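Local coordinates for putative S-adenosylmethionine-dependent methyltransferase (Bacteroides thetaiotaomicron, PDB 1WYZ), which probably acts as an S-adenosylmethionine-dependent methyltransferase of the RsmI-like family, on a substrate that remains unknown, at residues 131-136 and 192-197; 137-142 and 167-172. All blocks are in the same frame, centred on the assembly; numbering follows the deposited sequence.

Both contacts reach the same mixed sheet in the C-terminal part of the chain, their centres about 10 Å apart. Interaction 2 pairs 137-142 with 167-172, the first two parallel strands. Interaction 1 sets the loop 131-136, which leads from helix 123-131 into strand 138-143, against strand 194-199, separated from 168-173 by strand 228-233. The loop thus links the two: Asn134 O probably accepts a hydrogen bond from Thr168 OG1 at 2.8 Å, and Phe133 CB packs on the same hydroxyl, 3.4 Å from Thr168 OG1. Both contacts also touch the second subunit, interaction 2 where the sheet continues into it.

Interaction 1 (131-136 and 192-197); sequences SGFNGQ and QTKLCI
The ring of Phe133 is set against strand 194-197 with its far end: CE2 comes within 3.5 Å of Cys196 CB, while CZ lies 3.6 Å from Lys194 CB. Both carbons approach obliquely. Farther along Lys194, CD comes to the ring's edge, 3.9 Å from Phe133 CE1, and the extended chain then carries its ammonium away from the loop. Beside the ring, Ser131 CB rests 3.4 Å from Cys196 SG. The sulfur is swung opposite its own backbone N (chi1 173°), which brings it up to the end of helix 123-131 while CB remains at the phenyl. Leu195, between these two residues, points its side chain away from the loop, where it touches Ile185 of helix 178-188.

Behind this first shell, Ser131 OG accepts from Phe133 N at 3.1 Å, an ST turn that helps set the course of the chain beneath the aromatic residue; the same hydroxyl is bonded to Val128 O in the preceding helix. Gly132 makes the turn out of that helix with positive phi. Tyr233 and Leu231 of strand 228-233, with Thr210 of strand 207-212, pack further round Phe133. No hydrogen bond crosses between 131-136 and 192-197, so these two segments meet by van der Waals contact of carbon and sulfur; Ser131 O, bonded to Thr210 OG1 of the neighbouring strand, adds a polar tie to the sheet.

Interaction 2 (137-142 and 167-172); sequences SFAFHG and QTQLFI
Leu170 fits between Phe138 and Phe140 on one face of the parallel strand pair, with its CD1 3.7 Å from Phe138 CB. Ile124 and Val128 of helix 123-131 pack onto this tight, apolar side. Beneath it the strands are joined by alternating backbone bonds, among them Leu170 N to Ala139 O and His141 N to Leu170 O. With CG of Phe140 anti to the backbone N (chi1 179°), the ring meets Ile172 at its edge, CE1 to CG2 3.6 Å; this end is the looser one, Ile172 being partly exposed.

The face of Ala139, Gln169 and His141 is richer in polar groups. His141 NE2 donates to Gln169 OE1 at 3.0 Å, almost in the imidazole plane. Gln169 NE2 gives to Gln167 O and to Gln167 OE1, and Gln167 NE2 reaches Ser137 OG at 3.2 Å. A leucine in place of Gln167 would probably leave Ser137 OG without this donor and Gln169 NE2 with one acceptor fewer. Strand 138-142 also pairs antiparallel with the second subunit. Apolar packing thus receives helix 123-131, while crossover helix 150-165 covers the opposite face, where two side-chain bonds cross between strands and the glutamines are linked within 167-172.

Interaction 1 (131-136 and 192-197)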
loop_
_atom_site.group_PDB
_atom_site.type_symbol
_atom_site.label_atom_id
_atom_site.label_comp_id
_atom_site.label_asym_id
_atom_site.label_seq_id
_atom_site.Cartn_x
_atom_site.Cartn_y
_atom_site.Cartn_z
ATOM N N SER A 131 -4.012 -2.271 12.176
ATOM C CA SER A 131 -3.187 -2.678 13.309
ATOM C C SER A 131 -3.025 -1.542 14.294
ATOM O O SER A 131 -2.890 -1.771 15.493
ATOM C CB SER A 131 -1.800 -3.153 12.852
ATOM O OG SER A 131 -1.012 -2.090 12.331
ATOM N N GLY A 132 -3.043 -0.314 13.793
ATOM C CA GLY A 132 -2.861 0.826 14.675
ATOM C C GLY A 132 -1.378 1.085 14.893
ATOM O O GLY A 132 -0.984 1.881 15.753
ATOM N N PHE A 133 -0.550 0.392 14.116
ATOM C CA PHE A 133 0.889 0.561 14.206
ATOM C C PHE A 133 1.308 1.751 13.351
ATOM O O PHE A 133 0.483 2.348 12.646
ATOM C CB PHE A 133 1.613 -0.689 13.709
ATOM C CG PHE A 133 1.405 -1.905 14.578
ATOM C CD1 PHE A 133 1.146 -1.767 15.941
ATOM C CD2 PHE A 133 1.545 -3.192 14.046
ATOM C CE1 PHE A 133 1.039 -2.895 16.768
ATOM C CE2 PHE A 133 1.439 -4.325 14.860
ATOM C CZ PHE A 133 1.186 -4.178 16.227
ATOM N N ASN A 134 2.597 2.082 13.412
ATOM C CA ASN A 134 3.163 3.203 12.659
ATOM C C ASN A 134 2.907 3.085 11.161
ATOM O O ASN A 134 3.374 2.144 10.521
ATOM C CB ASN A 134 4.666 3.266 12.890
ATOM C CG ASN A 134 5.271 4.563 12.416
ATOM O OD1 ASN A 134 4.778 5.189 11.476
ATOM N ND2 ASN A 134 6.354 4.975 13.058
ATOM N N GLY A 135 2.167 4.036 10.598
ATOM C CA GLY A 135 1.885 3.989 9.176
ATOM C C GLY A 135 2.785 4.940 8.425
ATOM O O GLY A 135 2.778 4.981 7.195
ATOM N N GLN A 136 3.570 5.706 9.178
ATOM C CA GLN A 136 4.478 6.680 8.596
ATOM C C GLN A 136 5.884 6.097 8.460
ATOM O O GLN A 136 6.812 6.764 8.001
ATOM C CB GLN A 136 4.481 7.954 9.442
ATOM C CG GLN A 136 5.218 9.116 8.801
ATOM C CD GLN A 136 4.564 10.460 9.105
ATOM O OE1 GLN A 136 4.457 10.861 10.267
ATOM N NE2 GLN A 136 4.122 11.160 8.055
ATOM N N GLN A 192 6.740 -7.825 25.490
ATOM C CA GLN A 192 6.026 -6.561 25.311
ATOM C C GLN A 192 5.885 -6.087 23.865
ATOM O O GLN A 192 5.083 -5.195 23.571
ATOM C CB GLN A 192 6.664 -5.467 26.171
ATOM C CG GLN A 192 6.427 -5.669 27.676
ATOM C CD GLN A 192 4.943 -5.754 28.029
ATOM O OE1 GLN A 192 4.574 -5.964 29.189
ATOM N NE2 GLN A 192 4.085 -5.588 27.027
ATOM N N THR A 193 6.662 -6.678 22.961
ATOM C CA THR A 193 6.575 -6.313 21.554
ATOM C C THR A 193 5.132 -6.623 21.149
ATOM O O THR A 193 4.522 -7.553 21.693
ATOM C CB THR A 193 7.538 -7.167 20.695
ATOM O OG1 THR A 193 8.896 -6.920 21.090
ATOM C CG2 THR A 193 7.376 -6.840 19.223
ATOM N N LYS A 194 4.577 -5.838 20.223
ATOM C CA LYS A 194 3.205 -6.060 19.757
ATOM C C LYS A 194 3.192 -6.809 18.443
ATOM O O LYS A 194 4.013 -6.547 17.551
ATOM C CB LYS A 194 2.445 -4.737 19.574
ATOM C CG LYS A 194 2.000 -4.076 20.877
ATOM C CD LYS A 194 0.948 -2.983 20.648
ATOM C CE LYS A 194 0.382 -2.489 21.974
ATOM N NZ LYS A 194 -0.837 -1.640 21.812
ATOM N N LEU A 195 2.246 -7.732 18.328
ATOM C CA LEU A 195 2.080 -8.530 17.127
ATOM C C LEU A 195 0.643 -8.427 16.624
ATOM O O LEU A 195 -0.292 -8.669 17.382
ATOM C CB LEU A 195 2.401 -9.995 17.423
ATOM C CG LEU A 195 1.801 -10.942 16.380
ATOM C CD1 LEU A 195 2.428 -10.642 15.036
ATOM C CD2 LEU A 195 2.039 -12.392 16.757
ATOM N N CYS A 196 0.468 -8.069 15.351
ATOM C CA CYS A 196 -0.859 -7.975 14.759
ATOM C C CYS A 196 -1.043 -9.094 13.736
ATOM O O CYS A 196 -0.237 -9.244 12.815
ATOM C CB CYS A 196 -1.048 -6.623 14.065
ATOM S SG CYS A 196 -2.611 -6.464 13.107
ATOM N N ILE A 197 -2.098 -9.882 13.901
ATOM C CA ILE A 197 -2.385 -10.957 12.973
ATOM C C ILE A 197 -3.515 -10.470 12.094
ATOM O O ILE A 197 -4.536 -10.015 12.600
ATOM C CB ILE A 197 -2.824 -12.235 13.719
ATOM C CG1 ILE A 197 -1.614 -12.868 14.414
ATOM C CG2 ILE A 197 -3.492 -13.207 12.746
ATOM C CD1 ILE A 197 -1.954 -13.942 15.445
#

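Interaction 2 (137-142 and 167-172)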
loop_
_atom_site.group_PDB
_atom_site.type_symbol
_atom_site.label_atom_id
_atom_site.label_comp_id
_atom_site.label_asym_id
_atom_site.label_seq_id
_atom_site.Cartn_x
_atom_site.Cartn_y
_atom_site.Cartn_z
ATOM N N SER A 137 6.028 4.841 8.860
ATOM C CA SER A 137 7.299 4.124 8.739
ATOM C C SER A 137 7.079 2.622 8.987
ATOM O O SER A 137 6.904 2.189 10.130
ATOM C CB SER A 137 8.346 4.673 9.717
ATOM O OG SER A 137 9.585 3.987 9.576
ATOM N N PHE A 138 7.084 1.841 7.911
ATOM C CA PHE A 138 6.890 0.398 7.990
ATOM C C PHE A 138 7.692 -0.253 6.868
ATOM O O PHE A 138 8.093 0.428 5.919
ATOM C CB PHE A 138 5.408 0.066 7.847
ATOM C CG PHE A 138 4.811 0.536 6.553
ATOM C CD1 PHE A 138 4.946 -0.226 5.392
ATOM C CD2 PHE A 138 4.110 1.746 6.492
ATOM C CE1 PHE A 138 4.387 0.210 4.185
ATOM C CE2 PHE A 138 3.554 2.182 5.297
ATOM C CZ PHE A 138 3.690 1.416 4.140
ATOM N N ALA A 139 7.905 -1.565 6.973
ATOM C CA ALA A 139 8.688 -2.307 5.989
ATOM C C ALA A 139 8.135 -3.715 5.721
ATOM O O ALA A 139 7.855 -4.476 6.657
ATOM C CB ALA A 139 10.122 -2.406 6.476
ATOM N N PHE A 140 7.980 -4.060 4.447
ATOM C CA PHE A 140 7.469 -5.372 4.061
ATOM C C PHE A 140 8.637 -6.271 3.634
ATOM O O PHE A 140 9.434 -5.893 2.764
ATOM C CB PHE A 140 6.487 -5.225 2.893
ATOM C CG PHE A 140 5.927 -6.536 2.398
ATOM C CD1 PHE A 140 5.100 -7.303 3.212
ATOM C CD2 PHE A 140 6.238 -7.009 1.126
ATOM C CE1 PHE A 140 4.589 -8.530 2.777
ATOM C CE2 PHE A 140 5.731 -8.240 0.673
ATOM C CZ PHE A 140 4.906 -8.996 1.508
ATOM N N HIS A 141 8.729 -7.459 4.223
ATOM C CA HIS A 141 9.812 -8.378 3.894
ATOM C C HIS A 141 9.351 -9.625 3.133
ATOM O O HIS A 141 10.159 -10.494 2.828
ATOM C CB HIS A 141 10.535 -8.791 5.179
ATOM C CG HIS A 141 11.047 -7.637 5.984
ATOM N ND1 HIS A 141 12.294 -7.081 5.785
ATOM C CD2 HIS A 141 10.478 -6.928 6.986
ATOM C CE1 HIS A 141 12.471 -6.083 6.630
ATOM N NE2 HIS A 141 11.382 -5.969 7.371
ATOM N N GLY A 142 8.058 -9.710 2.823
ATOM C CA GLY A 142 7.546 -10.867 2.101
ATOM C C GLY A 142 7.621 -12.145 2.926
ATOM O O GLY A 142 7.015 -12.224 4.000
ATOM N N GLN A 167 9.765 1.669 13.335
ATOM C CA GLN A 167 9.171 1.226 12.087
ATOM C C GLN A 167 8.469 -0.131 12.120
ATOM O O GLN A 167 9.051 -1.151 12.471
ATOM C CB GLN A 167 10.247 1.201 11.017
ATOM C CG GLN A 167 9.764 0.839 9.641
ATOM C CD GLN A 167 10.928 0.688 8.705
ATOM O OE1 GLN A 167 11.504 -0.390 8.587
ATOM N NE2 GLN A 167 11.308 1.782 8.056
ATOM N N THR A 168 7.207 -0.126 11.730
ATOM C CA THR A 168 6.424 -1.338 11.672
ATOM C C THR A 168 7.120 -2.340 10.748
ATOM O O THR A 168 7.631 -1.961 9.689
ATOM C CB THR A 168 5.021 -1.010 11.128
ATOM O OG1 THR A 168 4.445 0.017 11.941
ATOM C CG2 THR A 168 4.111 -2.249 11.139
ATOM N N GLN A 169 7.159 -3.609 11.146
ATOM C CA GLN A 169 7.787 -4.638 10.310
ATOM C C GLN A 169 6.716 -5.625 9.831
ATOM O O GLN A 169 5.965 -6.162 10.643
ATOM C CB GLN A 169 8.875 -5.370 11.103
ATOM C CG GLN A 169 9.959 -4.454 11.684
ATOM C CD GLN A 169 10.710 -3.599 10.639
ATOM O OE1 GLN A 169 11.324 -4.115 9.698
ATOM N NE2 GLN A 169 10.664 -2.280 10.823
ATOM N N LEU A 170 6.645 -5.863 8.521
ATOM C CA LEU A 170 5.629 -6.761 7.964
ATOM C C LEU A 170 6.184 -7.923 7.161
ATOM O O LEU A 170 7.137 -7.759 6.396
ATOM C CB LEU A 170 4.661 -6.005 7.034
ATOM C CG LEU A 170 3.775 -4.839 7.459
ATOM C CD1 LEU A 170 4.595 -3.561 7.560
ATOM C CD2 LEU A 170 2.685 -4.660 6.412
ATOM N N PHE A 171 5.559 -9.086 7.311
ATOM C CA PHE A 171 5.958 -10.278 6.575
ATOM C C PHE A 171 4.775 -11.242 6.435
ATOM O O PHE A 171 3.855 -11.233 7.260
ATOM C CB PHE A 171 7.158 -10.956 7.255
ATOM C CG PHE A 171 6.968 -11.242 8.726
ATOM C CD1 PHE A 171 6.403 -12.451 9.153
ATOM C CD2 PHE A 171 7.389 -10.325 9.688
ATOM C CE1 PHE A 171 6.265 -12.750 10.515
ATOM C CE2 PHE A 171 7.256 -10.615 11.066
ATOM C CZ PHE A 171 6.690 -11.835 11.469
ATOM N N ILE A 172 4.785 -12.055 5.384
ATOM C CA ILE A 172 3.701 -12.998 5.145
ATOM C C ILE A 172 4.167 -14.446 5.221
ATOM O O ILE A 172 5.376 -14.720 5.242
ATOM C CB ILE A 172 3.054 -12.766 3.772
ATOM C CG1 ILE A 172 4.072 -13.052 2.665
ATOM C CG2 ILE A 172 2.539 -11.331 3.679
ATOM C CD1 ILE A 172 3.482 -13.160 1.259
#